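Local coordinates for protein anopheles gambiae adenosine kinase (Anopheles gambiae, PDB 3LOO) that probably catalyses the phosphorylation of adenosine to AMP with ATP as phosphate donor, as an adenosine kinase of the pfkB carbohydrate kinase family, at residues S86-Q91 with N122-Q127; D23-G28 with G176-Y181; P32-S37 with A75-G80. All blocks are in the same frame, centred on the assembly; numbering follows the deposited sequence.

In the fold
Contacts 1 and 2 both reach the large, mainly parallel sheet and lie about 11 Å apart between centres; contact 3 belongs to the smaller five-stranded sheet. Leu87 of contact 1 joins the first two, Leu87 CD1 lying 4.0 Å from Leu26 CD2. Contact 1 also meets contact 3, since strand 76-80 runs on into helix 82-94 and the guanidinium of Arg88 packs on the backbone of Ala79. Contacts 2 and 3, about 25 Å apart between centres, are linked through the chain by successive strands 26-29 and 33-39. Contact 3 holds one ribose of bis(adenosine)-5'-tetraphosphate directly, whereas Arg88 and Tyr181 each stay about 8 Å from this ligand, measured from side chain to ligand.

Contact 1 of 3, residues S86-Q91 with N122-Q127; sequences SLRVAQ and NGVNVQ
Gln91 and Val124 meet through their aliphatic parts, Gln91 CG lying 3.9 Å from Val124 CG2. Val124 CG2 also sits 4.0 Å from Arg88 CG and 4.3 Å from Leu87 CB, so one methyl touches three residues, Leu87, Arg88 and Gln91, of the same helix. Its place follows from the first torsion (chi1 -174°), which sets CG1 anti to the backbone N and leaves CG2 beside that N, on the helix side. Short, branched and apolar, valine suits this buried spot.

Polar groups flank the apolar patch. The guanidinium of Arg88 and the amide of Asn122 are nearly coplanar, 16° between their planes, with the amide at the guanidinium edge, so the two flat groups meet in plane and not face on. A bend at chi3 turns the arginine chain there. Gln91 bends at chi2 and lays its amide against the peptide of Gly123, Gln91 CD to Gly123 O 3.3 Å, while Gln91 CB rests on Asn122 O at 3.2 Å.

The backbone explains the closeness. Gly123 follows helix 110-122 and closes it with a Schellman motif; its phi of 114° fits glycine, which has no side chain to press against the carbonyl O of Asn122. Gln91 CA and Gly123 CA lie 5.5 Å apart, the turn having no side chain in the way.

Around this turn, Phe355 makes a cation-pi contact with Arg88, and Ala119 of helix 110-122 packs on the same arginine. Strand 100-107, beside edge strand 125-131 in the large sheet, touches Leu87 and Gln91 through Ala100 and Val124 through Phe102, so helix 82-94 lies against this margin of the sheet.

Contact 2 of 3, residues D23-G28 with G176-Y181; sequences DGMLVG and GAQFFY
Val27 and Phe180 lie side by side and point the same way, Val27 CG2 meeting the phenylalanine at its ring edge, 3.8 Å from Phe180 CD1. On the face that carries Leu26 and Phe179 the directions differ: these two side chains cross at about a right angle, and Leu26 CD1 touches Phe179 CB at 3.9 Å. Leucine reaches so far because its CG stands anti to the backbone N (chi1 167°), which carries CD1 across to the neighbouring strand and on toward Tyr181 CB. The Phe179 ring turns its edge to Met25 O, with Phe179 CD2 3.5 Å away.

Met25 O accepts a hydrogen bond from Gln178 N at 2.7 Å. A second, weak bond reaches the same carbonyl from the backbone N of Phe179. Beyond it the parallel ladder is regular, with Val27 N bonded to Phe179 O at 2.9 Å and Tyr181 N to Val27 O at 2.9 Å. A CA-H...O contact, Gly28 CA to Tyr181 O at 3.1 Å, accompanies the ladder.

Helix 315-328 and strand 207-211 pack on Phe179 and Tyr181, and the tyrosine OH is hydrogen-bonded to Asn211. On the other face Phe180 touches Phe208, surroundings that suit an apolar residue. Strands 26-29 and 179-183 are neighbours in the parallel part of the large mixed sheet, with helices packed against it, the alpha/beta core of the pfkB, or ribokinase-like, fold.

Contact 3 of 3, residues P32-S37 with A75-G80; sequences PLLDIS and AEYIAG. With B4P (bis(adenosine)-5'-tetraphosphate), chain D.
Asp35 and Ile78 form a hydrogen-bonded antiparallel pair, with Asp35 N to Ile78 O at 2.6 Å and Ile78 N to Asp35 O at 2.8 Å; Ser37 and Glu76 repeat the pattern. The ladder holds the main chain from which the Asp35 carboxylate extends. Both carboxylate oxygens take hold of one ribose of bis(adenosine)-5'-tetraphosphate: B4P O2E donates to Asp35 OD1 at 2.6 Å and B4P O3E to Asp35 OD2 at 2.6 Å. One carboxylate spans the two neighbouring hydroxyls of the diol, a match that suits aspartate. Next to it, Leu33 CD2 packs against the attached adenine, 3.7 Å from B4P C2A.

Gly80, next to the Asp35 carboxylate, has no side chain and so leaves that group room. Asn313 ND2 gives OD2 a second bond and probably helps to fix its rotation.

The reverse face, bearing Leu34, Ile36 and Tyr77, is apolar. Leu34 CD2 lies over one face of the Tyr77 ring in a CH-pi contact, 4.0 Å from the centroid and displaced toward the rim, while Ile36 CG1 abuts the ring edge in plane, 3.7 Å from Tyr77 CE1. Leu34 reaches the ring with CG anti to its backbone N (chi1 -179°). Farther out, Tyr111 bonds to the tyrosine OH and meets its ring edge-to-face, and helix 64-73 packs on Ile36.

Strands 33-39 and 76-80 lie at the margin of the smaller sheet, the lid of ribokinase-like kinases, in which an aspartate binding the ribose diol is consistent with a nucleoside-substrate pocket.

Contact 1 of 3, residues S86-Q91 with N122-Q127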
loop_
_atom_site.group_PDB
_atom_site.type_symbol
_atom_site.label_atom_id
_atom_site.label_comp_id
_atom_site.label_asym_id
_atom_site.label_seq_id
_atom_site.Cartn_x
_atom_site.Cartn_y
_atom_site.Cartn_z
ATOM N N SER A 86 -1.312 5.335 -2.467
ATOM C CA SER A 86 -0.605 6.102 -1.450
ATOM C C SER A 86 0.235 7.235 -2.077
ATOM O O SER A 86 0.229 8.368 -1.597
ATOM C CB SER A 86 0.253 5.163 -0.589
ATOM O OG SER A 86 -0.556 4.389 0.305
ATOM N N LEU A 87 0.966 6.918 -3.140
ATOM C CA LEU A 87 1.758 7.937 -3.836
ATOM C C LEU A 87 0.881 9.034 -4.501
ATOM O O LEU A 87 1.262 10.216 -4.506
ATOM C CB LEU A 87 2.730 7.276 -4.822
ATOM C CG LEU A 87 4.086 6.950 -4.218
ATOM C CD1 LEU A 87 4.055 6.056 -2.990
ATOM C CD2 LEU A 87 5.016 6.339 -5.317
ATOM N N ARG A 88 -0.307 8.662 -4.989
ATOM C CA ARG A 88 -1.240 9.639 -5.558
ATOM C C ARG A 88 -1.767 10.593 -4.465
ATOM O O ARG A 88 -1.784 11.815 -4.670
ATOM C CB ARG A 88 -2.384 8.949 -6.335
ATOM C CG ARG A 88 -1.935 8.219 -7.648
ATOM C CD ARG A 88 -3.108 7.417 -8.294
ATOM N NE ARG A 88 -4.270 8.313 -8.389
ATOM C CZ ARG A 88 -5.539 7.980 -8.178
ATOM N NH1 ARG A 88 -5.895 6.735 -7.869
ATOM N NH2 ARG A 88 -6.472 8.921 -8.280
ATOM N N VAL A 89 -2.144 10.040 -3.309
ATOM C CA VAL A 89 -2.543 10.862 -2.159
ATOM C C VAL A 89 -1.402 11.771 -1.678
ATOM O O VAL A 89 -1.618 12.967 -1.492
ATOM C CB VAL A 89 -3.198 10.006 -1.000
ATOM C CG1 VAL A 89 -3.468 10.856 0.314
ATOM C CG2 VAL A 89 -4.473 9.300 -1.517
ATOM N N ALA A 90 -0.197 11.216 -1.486
ATOM C CA ALA A 90 0.967 12.019 -1.162
ATOM C C ALA A 90 1.265 13.177 -2.158
ATOM O O ALA A 90 1.602 14.290 -1.741
ATOM C CB ALA A 90 2.218 11.125 -1.007
ATOM N N GLN A 91 1.186 12.905 -3.457
ATOM C CA GLN A 91 1.354 13.937 -4.473
ATOM C C GLN A 91 0.251 15.022 -4.430
ATOM O O GLN A 91 0.523 16.237 -4.600
ATOM C CB GLN A 91 1.415 13.272 -5.846
ATOM C CG GLN A 91 2.788 12.744 -6.162
ATOM C CD GLN A 91 3.834 13.868 -6.346
ATOM O OE1 GLN A 91 3.503 15.055 -6.496
ATOM N NE2 GLN A 91 5.079 13.483 -6.364
ATOM N N ASN A 122 -2.240 13.352 -10.980
ATOM C CA ASN A 122 -2.032 13.623 -9.561
ATOM C C ASN A 122 -0.622 14.074 -9.207
ATOM O O ASN A 122 -0.421 14.617 -8.112
ATOM C CB ASN A 122 -2.437 12.402 -8.710
ATOM C CG ASN A 122 -3.937 12.115 -8.772
ATOM O OD1 ASN A 122 -4.763 13.036 -8.786
ATOM N ND2 ASN A 122 -4.295 10.845 -8.823
ATOM N N GLY A 123 0.339 13.874 -10.120
ATOM C CA GLY A 123 1.712 14.360 -9.925
ATOM C C GLY A 123 2.767 13.252 -9.778
ATOM O O GLY A 123 3.966 13.525 -9.657
ATOM N N VAL A 124 2.341 11.987 -9.799
ATOM C CA VAL A 124 3.314 10.896 -9.773
ATOM C C VAL A 124 4.116 10.822 -11.049
ATOM O O VAL A 124 3.567 10.933 -12.173
ATOM C CB VAL A 124 2.605 9.527 -9.494
ATOM C CG1 VAL A 124 3.621 8.405 -9.310
ATOM C CG2 VAL A 124 1.695 9.674 -8.252
ATOM N N ASN A 125 5.419 10.603 -10.885
ATOM C CA ASN A 125 6.262 10.199 -11.975
ATOM C C ASN A 125 6.126 8.668 -12.082
ATOM O O ASN A 125 6.773 7.927 -11.339
ATOM C CB ASN A 125 7.718 10.632 -11.726
ATOM C CG ASN A 125 8.655 10.178 -12.825
ATOM O OD1 ASN A 125 8.220 9.545 -13.780
ATOM N ND2 ASN A 125 9.954 10.498 -12.702
ATOM N N VAL A 126 5.300 8.199 -13.016
ATOM C CA VAL A 126 5.109 6.756 -13.158
ATOM C C VAL A 126 6.164 6.179 -14.085
ATOM O O VAL A 126 6.368 6.672 -15.184
ATOM C CB VAL A 126 3.700 6.331 -13.663
ATOM C CG1 VAL A 126 2.629 7.063 -12.889
ATOM C CG2 VAL A 126 3.578 6.588 -15.106
ATOM N N GLN A 127 6.823 5.146 -13.608
ATOM C CA GLN A 127 7.877 4.498 -14.381
ATOM C C GLN A 127 7.516 3.031 -14.544
ATOM O O GLN A 127 8.136 2.140 -13.964
ATOM C CB GLN A 127 9.210 4.740 -13.698
ATOM C CG GLN A 127 9.605 6.224 -13.720
ATOM C CD GLN A 127 10.021 6.717 -15.105
ATOM O OE1 GLN A 127 9.708 7.852 -15.496
ATOM N NE2 GLN A 127 10.755 5.883 -15.842
#

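Contact 2 of 3, residues D23-G28 with G176-Y181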
loop_
_atom_site.group_PDB
_atom_site.type_symbol
_atom_site.label_atom_id
_atom_site.label_comp_id
_atom_site.label_asym_id
_atom_site.label_seq_id
_atom_site.Cartn_x
_atom_site.Cartn_y
_atom_site.Cartn_z
ATOM N N ASP A 23 12.574 16.654 -7.169
ATOM C CA ASP A 23 11.994 15.510 -7.848
ATOM C C ASP A 23 12.590 14.197 -7.298
ATOM O O ASP A 23 13.765 14.111 -6.934
ATOM C CB ASP A 23 12.219 15.554 -9.368
ATOM C CG ASP A 23 11.505 16.730 -10.070
ATOM O OD1 ASP A 23 10.677 17.431 -9.473
ATOM O OD2 ASP A 23 11.816 16.933 -11.246
ATOM N N GLY A 24 11.767 13.166 -7.249
ATOM C CA GLY A 24 12.273 11.831 -6.954
ATOM C C GLY A 24 12.782 11.620 -5.532
ATOM O O GLY A 24 13.652 10.802 -5.316
ATOM N N MET A 25 12.218 12.305 -4.547
ATOM C CA MET A 25 12.615 12.010 -3.164
ATOM C C MET A 25 12.125 10.623 -2.654
ATOM O O MET A 25 12.777 9.994 -1.801
ATOM C CB MET A 25 12.121 13.101 -2.224
ATOM C CG MET A 25 12.594 14.508 -2.656
ATOM S SD MET A 25 12.062 15.736 -1.507
ATOM C CE MET A 25 10.340 15.894 -1.735
ATOM N N LEU A 26 10.965 10.182 -3.168
ATOM C CA LEU A 26 10.293 8.979 -2.678
ATOM C C LEU A 26 10.180 8.011 -3.849
ATOM O O LEU A 26 9.734 8.407 -4.920
ATOM C CB LEU A 26 8.900 9.364 -2.180
ATOM C CG LEU A 26 7.909 8.224 -1.904
ATOM C CD1 LEU A 26 8.445 7.264 -0.816
ATOM C CD2 LEU A 26 6.564 8.812 -1.475
ATOM N N VAL A 27 10.647 6.774 -3.686
ATOM C CA VAL A 27 10.283 5.742 -4.647
ATOM C C VAL A 27 9.412 4.670 -4.006
ATOM O O VAL A 27 9.677 4.246 -2.888
ATOM C CB VAL A 27 11.415 5.166 -5.560
ATOM C CG1 VAL A 27 12.705 5.899 -5.489
ATOM C CG2 VAL A 27 11.541 3.609 -5.497
ATOM N N GLY A 28 8.348 4.311 -4.727
ATOM C CA GLY A 28 7.414 3.274 -4.335
ATOM C C GLY A 28 7.458 2.146 -5.337
ATOM O O GLY A 28 7.530 2.380 -6.527
ATOM N N GLY A 176 19.025 8.484 -6.338
ATOM C CA GLY A 176 18.596 9.816 -5.879
ATOM C C GLY A 176 17.481 9.852 -4.858
ATOM O O GLY A 176 17.156 10.916 -4.298
ATOM N N ALA A 177 16.854 8.704 -4.585
ATOM C CA ALA A 177 15.704 8.750 -3.688
ATOM C C ALA A 177 16.211 8.863 -2.286
ATOM O O ALA A 177 17.325 8.408 -1.988
ATOM C CB ALA A 177 14.841 7.494 -3.835
ATOM N N GLN A 178 15.410 9.464 -1.409
ATOM C CA GLN A 178 15.754 9.528 0.019
ATOM C C GLN A 178 14.889 8.604 0.865
ATOM O O GLN A 178 15.211 8.352 2.029
ATOM C CB GLN A 178 15.679 10.983 0.529
ATOM C CG GLN A 178 16.578 11.934 -0.309
ATOM C CD GLN A 178 16.533 13.406 0.119
ATOM O OE1 GLN A 178 15.458 14.015 0.218
ATOM N NE2 GLN A 178 17.722 13.997 0.330
ATOM N N PHE A 179 13.790 8.107 0.278
ATOM C CA PHE A 179 12.731 7.346 0.995
ATOM C C PHE A 179 12.204 6.256 0.059
ATOM O O PHE A 179 12.035 6.498 -1.160
ATOM C CB PHE A 179 11.531 8.236 1.355
ATOM C CG PHE A 179 11.881 9.429 2.217
ATOM C CD1 PHE A 179 11.917 9.319 3.613
ATOM C CD2 PHE A 179 12.159 10.673 1.623
ATOM C CE1 PHE A 179 12.259 10.421 4.401
ATOM C CE2 PHE A 179 12.482 11.777 2.396
ATOM C CZ PHE A 179 12.539 11.655 3.791
ATOM N N PHE A 180 11.895 5.086 0.627
ATOM C CA PHE A 180 11.425 3.940 -0.156
ATOM C C PHE A 180 10.210 3.352 0.534
ATOM O O PHE A 180 10.181 3.246 1.773
ATOM C CB PHE A 180 12.514 2.857 -0.309
ATOM C CG PHE A 180 13.736 3.323 -1.047
ATOM C CD1 PHE A 180 13.783 3.288 -2.433
ATOM C CD2 PHE A 180 14.835 3.834 -0.343
ATOM C CE1 PHE A 180 14.916 3.710 -3.129
ATOM C CE2 PHE A 180 15.989 4.294 -1.018
ATOM C CZ PHE A 180 16.029 4.240 -2.424
ATOM N N TYR A 181 9.208 2.999 -0.269
ATOM C CA TYR A 181 7.966 2.433 0.249
ATOM C C TYR A 181 7.557 1.254 -0.622
ATOM O O TYR A 181 7.463 1.383 -1.852
ATOM C CB TYR A 181 6.848 3.476 0.325
ATOM C CG TYR A 181 5.551 2.930 0.856
ATOM C CD1 TYR A 181 5.497 2.252 2.093
ATOM C CD2 TYR A 181 4.361 3.057 0.118
ATOM C CE1 TYR A 181 4.272 1.719 2.586
ATOM C CE2 TYR A 181 3.161 2.535 0.577
ATOM C CZ TYR A 181 3.116 1.870 1.820
ATOM O OH TYR A 181 1.924 1.376 2.287
#

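Contact 3 of 3, residues P32-S37 with A75-G80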
loop_
_atom_site.group_PDB
_atom_site.type_symbol
_atom_site.label_atom_id
_atom_site.label_comp_id
_atom_site.label_asym_id
_atom_site.label_seq_id
_atom_site.Cartn_x
_atom_site.Cartn_y
_atom_site.Cartn_z
ATOM N N PRO A 32 0.436 -1.972 -9.928
ATOM C CA PRO A 32 -0.586 -1.020 -10.371
ATOM C C PRO A 32 -1.775 -1.792 -10.932
ATOM O O PRO A 32 -1.629 -2.553 -11.880
ATOM C CB PRO A 32 0.127 -0.207 -11.470
ATOM C CG PRO A 32 1.246 -1.101 -11.947
ATOM C CD PRO A 32 1.474 -2.221 -10.939
ATOM N N LEU A 33 -2.954 -1.529 -10.368
ATOM C CA LEU A 33 -4.124 -2.295 -10.648
ATOM C C LEU A 33 -5.282 -1.326 -10.869
ATOM O O LEU A 33 -5.349 -0.280 -10.208
ATOM C CB LEU A 33 -4.445 -3.159 -9.412
ATOM C CG LEU A 33 -4.031 -4.616 -9.152
ATOM C CD1 LEU A 33 -2.810 -5.111 -9.853
ATOM C CD2 LEU A 33 -4.092 -4.984 -7.653
ATOM N N LEU A 34 -6.188 -1.694 -11.777
ATOM C CA LEU A 34 -7.427 -0.956 -11.964
ATOM C C LEU A 34 -8.468 -1.643 -11.092
ATOM O O LEU A 34 -8.711 -2.852 -11.249
ATOM C CB LEU A 34 -7.860 -0.992 -13.441
ATOM C CG LEU A 34 -9.161 -0.217 -13.818
ATOM C CD1 LEU A 34 -9.091 1.315 -13.507
ATOM C CD2 LEU A 34 -9.549 -0.428 -15.301
ATOM N N ASP A 35 -9.096 -0.881 -10.192
ATOM C CA ASP A 35 -10.144 -1.427 -9.363
ATOM C C ASP A 35 -11.442 -1.480 -10.162
ATOM O O ASP A 35 -11.791 -0.516 -10.881
ATOM C CB ASP A 35 -10.342 -0.596 -8.081
ATOM C CG ASP A 35 -9.170 -0.729 -7.075
ATOM O OD1 ASP A 35 -8.288 -1.615 -7.240
ATOM O OD2 ASP A 35 -9.167 0.051 -6.086
ATOM N N ILE A 36 -12.154 -2.601 -10.001
ATOM C CA ILE A 36 -13.481 -2.775 -10.564
ATOM C C ILE A 36 -14.440 -2.949 -9.388
ATOM O O ILE A 36 -14.482 -3.983 -8.727
ATOM C CB ILE A 36 -13.519 -3.972 -11.550
ATOM C CG1 ILE A 36 -12.468 -3.800 -12.627
ATOM C CG2 ILE A 36 -14.892 -4.132 -12.184
ATOM C CD1 ILE A 36 -12.286 -5.018 -13.484
ATOM N N SER A 37 -15.216 -1.912 -9.145
ATOM C CA SER A 37 -15.912 -1.764 -7.894
ATOM C C SER A 37 -17.411 -1.848 -8.077
ATOM O O SER A 37 -17.940 -1.163 -8.916
ATOM C CB SER A 37 -15.565 -0.400 -7.308
ATOM O OG SER A 37 -16.051 -0.330 -5.978
ATOM N N ALA A 75 -20.212 -2.153 -12.805
ATOM C CA ALA A 75 -19.043 -1.853 -11.968
ATOM C C ALA A 75 -18.333 -0.584 -12.435
ATOM O O ALA A 75 -18.366 -0.232 -13.615
ATOM C CB ALA A 75 -18.077 -3.031 -11.920
ATOM N N GLU A 76 -17.689 0.081 -11.491
ATOM C CA GLU A 76 -17.007 1.321 -11.751
ATOM C C GLU A 76 -15.508 1.031 -11.876
ATOM O O GLU A 76 -14.977 0.134 -11.228
ATOM C CB GLU A 76 -17.281 2.288 -10.599
ATOM C CG GLU A 76 -16.894 3.694 -10.886
ATOM C CD GLU A 76 -17.035 4.643 -9.687
ATOM O OE1 GLU A 76 -17.625 4.242 -8.656
ATOM O OE2 GLU A 76 -16.551 5.804 -9.793
ATOM N N TYR A 77 -14.830 1.786 -12.714
ATOM C CA TYR A 77 -13.381 1.653 -12.841
ATOM C C TYR A 77 -12.689 2.709 -11.992
ATOM O O TYR A 77 -12.959 3.898 -12.143
ATOM C CB TYR A 77 -12.965 1.848 -14.299
ATOM C CG TYR A 77 -13.231 0.671 -15.218
ATOM C CD1 TYR A 77 -13.066 -0.658 -14.766
ATOM C CD2 TYR A 77 -13.566 0.876 -16.561
ATOM C CE1 TYR A 77 -13.283 -1.750 -15.629
ATOM C CE2 TYR A 77 -13.784 -0.216 -17.431
ATOM C CZ TYR A 77 -13.638 -1.515 -16.957
ATOM O OH TYR A 77 -13.805 -2.583 -17.815
ATOM N N ILE A 78 -11.783 2.293 -11.111
ATOM C CA ILE A 78 -11.083 3.251 -10.269
ATOM C C ILE A 78 -9.632 2.897 -10.234
ATOM O O ILE A 78 -9.282 1.740 -10.017
ATOM C CB ILE A 78 -11.658 3.341 -8.812
ATOM C CG1 ILE A 78 -13.180 3.472 -8.834
ATOM C CG2 ILE A 78 -11.062 4.557 -8.109
ATOM C CD1 ILE A 78 -13.902 3.078 -7.492
ATOM N N ALA A 79 -8.775 3.885 -10.463
ATOM C CA ALA A 79 -7.326 3.630 -10.409
ATOM C C ALA A 79 -6.972 3.121 -9.018
ATOM O O ALA A 79 -7.401 3.706 -8.039
ATOM C CB ALA A 79 -6.565 4.920 -10.724
ATOM N N GLY A 80 -6.259 2.006 -8.915
ATOM C CA GLY A 80 -5.926 1.431 -7.597
ATOM C C GLY A 80 -4.542 0.830 -7.519
ATOM O O GLY A 80 -3.612 1.300 -8.173
HETATM P PA B4P D . -8.999 -1.281 1.180
HETATM O O1A B4P D . -10.136 -0.370 0.744
HETATM O O2A B4P D . -9.332 -2.749 1.442
HETATM O O3A B4P D . -8.532 -0.728 2.613
HETATM P PB B4P D . -7.030 -0.262 2.876
HETATM O O1B B4P D . -6.703 1.025 2.116
HETATM O O2B B4P D . -6.045 -1.419 2.858
HETATM O O3B B4P D . -7.576 0.132 4.397
HETATM P PG B4P D . -7.070 -0.449 5.811
HETATM O O1G B4P D . -7.902 -1.592 6.284
HETATM O O2G B4P D . -5.593 -0.752 5.650
HETATM O O3G B4P D . -7.217 0.787 6.818
HETATM P PD B4P D . -8.237 1.039 8.042
HETATM O O1D B4P D . -9.567 0.511 7.650
HETATM O O2D B4P D . -7.633 0.669 9.368
HETATM O O5E B4P D . -7.737 -1.140 0.166
HETATM C C5E B4P D . -8.159 -1.106 -1.180
HETATM C C4E B4P D . -7.044 -1.165 -2.183
HETATM O O4E B4P D . -6.239 -2.338 -2.057
HETATM C C3E B4P D . -7.662 -1.277 -3.549
HETATM O O3E B4P D . -7.514 0.032 -4.132
HETATM C C2E B4P D . -6.802 -2.295 -4.290
HETATM O O2E B4P D . -6.321 -1.867 -5.571
HETATM C C1E B4P D . -5.653 -2.591 -3.307
HETATM N N9A B4P D . -5.260 -4.008 -3.410
HETATM C C8A B4P D . -5.990 -5.116 -3.089
HETATM N N7A B4P D . -5.228 -6.216 -3.359
HETATM C C5A B4P D . -4.033 -5.811 -3.883
HETATM C C6A B4P D . -2.870 -6.460 -4.331
HETATM N N6A B4P D . -2.740 -7.822 -4.367
HETATM N N1A B4P D . -1.843 -5.710 -4.806
HETATM C C2A B4P D . -1.901 -4.354 -4.802
HETATM N N3A B4P D . -2.997 -3.712 -4.365
HETATM C C4A B4P D . -4.061 -4.414 -3.896
HETATM O O5F B4P D . -8.332 2.636 7.930
HETATM C C5F B4P D . -7.175 3.452 7.783
HETATM C C4F B4P D . -7.585 4.863 8.202
HETATM O O4F B4P D . -8.810 5.277 7.569
HETATM C C3F B4P D . -7.932 4.913 9.680
HETATM O O3F B4P D . -6.739 4.991 10.448
HETATM C C2F B4P D . -8.798 6.155 9.763
HETATM O O2F B4P D . -7.978 7.338 9.838
HETATM C C1F B4P D . -9.589 6.104 8.444
HETATM N N9B B4P D . -10.885 5.408 8.726
HETATM C C8B B4P D . -11.174 4.123 8.436
HETATM N N7B B4P D . -12.428 3.805 8.838
HETATM C C5B B4P D . -12.981 4.896 9.406
HETATM C C6B B4P D . -14.201 5.194 10.008
HETATM N N6B B4P D . -15.152 4.228 10.086
HETATM N N1B B4P D . -14.433 6.454 10.489
HETATM C C2B B4P D . -13.487 7.423 10.410
HETATM N N3B B4P D . -12.269 7.187 9.845
HETATM C C4B B4P D . -11.959 5.952 9.337
#